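Local coordinates for protein MstE (Scytonema sp. PCC 10023, PDB 6SBF) that probably cyclises meroterpenoid precursors into polycyclic merosterol-type scaffolds as a single-domain class II terpene cyclase with an alpha6-alpha6 barrel, at residues W60-L72 with I350-K362. The protein carries 1 engineered substitution. Residues are numbered along the deposited sequence; the frame is centred on the assembly and turned at random.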
# COMPACT_ATOMS: atom_id res chain seq x y z
N TRP A 60 -4.45 -6.99 -8.06
CA TRP A 60 -3.79 -5.97 -7.23
C TRP A 60 -3.81 -6.38 -5.75
O TRP A 60 -2.79 -6.32 -5.05
CB TRP A 60 -4.50 -4.65 -7.47
CG TRP A 60 -4.17 -3.62 -6.44
CD1 TRP A 60 -2.95 -3.22 -6.00
CD2 TRP A 60 -5.10 -2.80 -5.74
NE1 TRP A 60 -3.06 -2.20 -5.10
CE2 TRP A 60 -4.38 -1.94 -4.90
CE3 TRP A 60 -6.49 -2.74 -5.77
CZ2 TRP A 60 -5.00 -0.97 -4.12
CZ3 TRP A 60 -7.08 -1.77 -5.00
CH2 TRP A 60 -6.37 -0.92 -4.16
N VAL A 61 -4.96 -6.76 -5.24
CA VAL A 61 -5.14 -7.08 -3.81
C VAL A 61 -4.24 -8.27 -3.48
O VAL A 61 -3.57 -8.26 -2.42
CB VAL A 61 -6.60 -7.35 -3.48
CG1 VAL A 61 -6.74 -7.83 -2.06
CG2 VAL A 61 -7.41 -6.09 -3.68
N THR A 62 -4.16 -9.26 -4.35
CA THR A 62 -3.33 -10.47 -4.10
C THR A 62 -1.84 -10.12 -4.14
O THR A 62 -1.10 -10.62 -3.28
CB THR A 62 -3.76 -11.54 -5.10
OG1 THR A 62 -5.07 -12.00 -4.76
CG2 THR A 62 -2.84 -12.73 -5.11
N ALA A 63 -1.43 -9.30 -5.08
CA ALA A 63 -0.01 -8.87 -5.16
C ALA A 63 0.35 -8.14 -3.86
O ALA A 63 1.45 -8.33 -3.29
CB ALA A 63 0.22 -8.03 -6.40
N TYR A 64 -0.54 -7.21 -3.42
CA TYR A 64 -0.29 -6.41 -2.21
C TYR A 64 -0.24 -7.32 -0.98
O TYR A 64 0.68 -7.23 -0.17
CB TYR A 64 -1.34 -5.32 -2.11
CG TYR A 64 -1.21 -4.45 -0.88
CD1 TYR A 64 -1.85 -4.73 0.30
CD2 TYR A 64 -0.45 -3.30 -0.95
CE1 TYR A 64 -1.81 -3.88 1.40
CE2 TYR A 64 -0.39 -2.46 0.16
CZ TYR A 64 -1.08 -2.72 1.32
OH TYR A 64 -1.04 -1.87 2.41
N VAL A 65 -1.26 -8.12 -0.79
CA VAL A 65 -1.35 -8.98 0.41
C VAL A 65 -0.16 -9.95 0.41
O VAL A 65 0.40 -10.17 1.49
CB VAL A 65 -2.70 -9.69 0.49
CG1 VAL A 65 -2.71 -10.71 1.61
CG2 VAL A 65 -3.83 -8.69 0.70
N GLY A 66 0.14 -10.54 -0.73
CA GLY A 66 1.28 -11.46 -0.77
C GLY A 66 2.55 -10.75 -0.38
O GLY A 66 3.34 -11.30 0.41
N THR A 67 2.77 -9.53 -0.87
CA THR A 67 3.97 -8.77 -0.50
C THR A 67 3.95 -8.51 1.01
O THR A 67 5.00 -8.63 1.70
CB THR A 67 4.06 -7.48 -1.33
OG1 THR A 67 4.17 -7.79 -2.72
CG2 THR A 67 5.26 -6.64 -0.91
N MET A 68 2.79 -8.12 1.56
CA MET A 68 2.70 -7.84 3.01
C MET A 68 3.12 -9.08 3.80
O MET A 68 3.77 -8.97 4.84
CB MET A 68 1.30 -7.40 3.41
CG MET A 68 0.85 -6.06 2.93
SD MET A 68 1.81 -4.70 3.59
CE MET A 68 2.57 -4.07 2.12
N LEU A 69 2.68 -10.25 3.35
CA LEU A 69 2.93 -11.51 4.12
C LEU A 69 4.33 -12.08 3.86
O LEU A 69 4.69 -13.06 4.54
CB LEU A 69 1.84 -12.52 3.76
CG LEU A 69 0.44 -12.18 4.27
CD1 LEU A 69 -0.55 -13.22 3.80
CD2 LEU A 69 0.38 -12.13 5.76
N ALA A 70 5.08 -11.52 2.94
CA ALA A 70 6.43 -12.03 2.62
C ALA A 70 7.39 -11.87 3.80
O ALA A 70 8.43 -12.53 3.79
CB ALA A 70 6.97 -11.34 1.39
N THR A 71 7.08 -11.05 4.80
CA THR A 71 7.91 -10.87 6.02
C THR A 71 7.76 -12.08 6.97
O THR A 71 8.58 -12.25 7.89
CB THR A 71 7.59 -9.58 6.77
OG1 THR A 71 7.59 -8.45 5.89
CG2 THR A 71 8.63 -9.32 7.82
N LEU A 72 6.73 -12.89 6.80
CA LEU A 72 6.59 -14.02 7.73
C LEU A 72 7.52 -15.19 7.39
O LEU A 72 7.74 -15.51 6.23
CB LEU A 72 5.18 -14.55 7.70
CG LEU A 72 4.25 -13.65 8.46
CD1 LEU A 72 2.90 -13.66 7.91
CD2 LEU A 72 4.28 -13.78 9.95
N ILE A 350 -9.44 -7.31 4.13
CA ILE A 350 -8.23 -8.09 3.82
C ILE A 350 -7.05 -7.12 3.60
O ILE A 350 -5.95 -7.34 4.16
CB ILE A 350 -8.52 -8.95 2.59
CG1 ILE A 350 -9.46 -10.10 2.98
CG2 ILE A 350 -7.21 -9.48 1.98
CD1 ILE A 350 -10.01 -10.87 1.77
N PHE A 351 -7.28 -6.03 2.88
CA PHE A 351 -6.21 -5.07 2.57
C PHE A 351 -5.73 -4.47 3.89
O PHE A 351 -4.49 -4.39 4.12
CB PHE A 351 -6.74 -4.03 1.58
CG PHE A 351 -5.68 -3.30 0.79
CD1 PHE A 351 -5.05 -2.16 1.26
CD2 PHE A 351 -5.28 -3.82 -0.43
CE1 PHE A 351 -4.15 -1.50 0.44
CE2 PHE A 351 -4.37 -3.17 -1.23
CZ PHE A 351 -3.82 -1.98 -0.80
N THR A 352 -6.62 -4.02 4.76
CA THR A 352 -6.23 -3.44 6.06
C THR A 352 -5.50 -4.48 6.91
O THR A 352 -4.47 -4.16 7.49
CB THR A 352 -7.46 -2.85 6.79
OG1 THR A 352 -8.05 -1.78 6.03
CG2 THR A 352 -7.07 -2.28 8.13
N THR A 353 -6.10 -5.64 7.06
CA THR A 353 -5.50 -6.66 7.94
C THR A 353 -4.08 -7.03 7.49
O THR A 353 -3.21 -7.17 8.34
CB THR A 353 -6.45 -7.87 8.00
OG1 THR A 353 -7.68 -7.46 8.62
CG2 THR A 353 -5.87 -8.97 8.86
N ALA A 354 -3.89 -7.20 6.20
CA ALA A 354 -2.54 -7.53 5.71
C ALA A 354 -1.56 -6.41 6.06
O ALA A 354 -0.40 -6.69 6.39
CB ALA A 354 -2.60 -7.79 4.23
N THR A 355 -1.99 -5.17 5.91
CA THR A 355 -1.13 -4.03 6.24
C THR A 355 -0.75 -4.07 7.71
O THR A 355 0.45 -3.87 8.07
CB THR A 355 -1.86 -2.74 5.90
OG1 THR A 355 -2.35 -2.70 4.55
CG2 THR A 355 -0.93 -1.56 6.09
N VAL A 356 -1.72 -4.23 8.58
CA VAL A 356 -1.48 -4.23 10.02
C VAL A 356 -0.53 -5.37 10.37
O VAL A 356 0.45 -5.15 11.13
CB VAL A 356 -2.76 -4.27 10.87
CG1 VAL A 356 -2.43 -4.41 12.33
CG2 VAL A 356 -3.66 -3.06 10.54
N VAL A 357 -0.81 -6.58 9.90
CA VAL A 357 0.02 -7.72 10.36
C VAL A 357 1.46 -7.49 9.87
O VAL A 357 2.42 -7.75 10.63
CB VAL A 357 -0.62 -9.06 9.97
CG1 VAL A 357 -0.46 -9.25 8.54
CG2 VAL A 357 -0.00 -10.15 10.82
N ASN A 358 1.67 -6.95 8.67
CA ASN A 358 3.03 -6.66 8.21
C ASN A 358 3.75 -5.70 9.16
O ASN A 358 4.92 -5.89 9.53
CB ASN A 358 2.97 -6.17 6.79
CG ASN A 358 4.28 -5.62 6.31
OD1 ASN A 358 4.61 -4.49 6.63
ND2 ASN A 358 4.99 -6.39 5.51
N SER A 359 3.05 -4.63 9.55
CA SER A 359 3.69 -3.60 10.41
C SER A 359 4.07 -4.25 11.75
O SER A 359 5.10 -3.88 12.31
CB SER A 359 2.79 -2.38 10.56
OG SER A 359 1.65 -2.60 11.41
N LEU A 360 3.24 -5.13 12.29
CA LEU A 360 3.49 -5.75 13.61
C LEU A 360 4.69 -6.73 13.52
O LEU A 360 5.50 -6.76 14.43
CB LEU A 360 2.25 -6.46 14.11
CG LEU A 360 1.06 -5.58 14.47
CD1 LEU A 360 -0.12 -6.45 14.89
CD2 LEU A 360 1.43 -4.60 15.57
N VAL A 361 4.74 -7.49 12.43
CA VAL A 361 5.90 -8.38 12.20
C VAL A 361 7.20 -7.56 12.14
O VAL A 361 8.20 -7.92 12.79
CB VAL A 361 5.69 -9.24 10.95
CG1 VAL A 361 6.94 -10.05 10.64
CG2 VAL A 361 4.54 -10.20 11.11
N LYS A 362 7.19 -6.47 11.40
CA LYS A 362 8.41 -5.66 11.23
C LYS A 362 8.75 -4.97 12.54
O LYS A 362 9.94 -4.77 12.80
CB LYS A 362 8.21 -4.70 10.07
CG LYS A 362 8.06 -5.32 8.69
CD LYS A 362 7.81 -4.37 7.53
CE LYS A 362 8.76 -3.23 7.44
NZ LYS A 362 10.05 -3.75 6.93
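Helix 60-69 and helix 350-362 run nearly parallel, their axes 8.8 Å apart and inclined at 19°, with Val65 facing Ala354 and Met68 facing Asn358. Tyr64 and Phe351 form an offset stack, ring centroids 3.7 Å apart and planes nearly parallel; CG of Phe351 stands anti to its backbone N (chi1 -158°), swinging the ring across to Tyr64. Met68 CE lies over the opposite face of Tyr64, and Trp60 meets Phe351 obliquely, completing an aromatic cluster. At the edge of the tyrosine ring, OH donates to Thr355 OG1 over 2.6 Å; that hydroxyl in turn donates to Phe351 O, fixing the relay's direction. A phenylalanine at Tyr64 would probably keep the stack but leave Thr355 OG1 without its donor. Alongside, Val65 CG2 packs 3.8 Å from Ala354 CB. Beyond, Asn358 ND2 gives Met68 O a nearly straight bond (2.9 Å, 171°) in the carbonyl plane, on a lone pair. In this alpha-barrel cyclase the contact thus joins an early helix to the C-terminal one, two buried polar links being set into an otherwise aromatic and aliphatic interface.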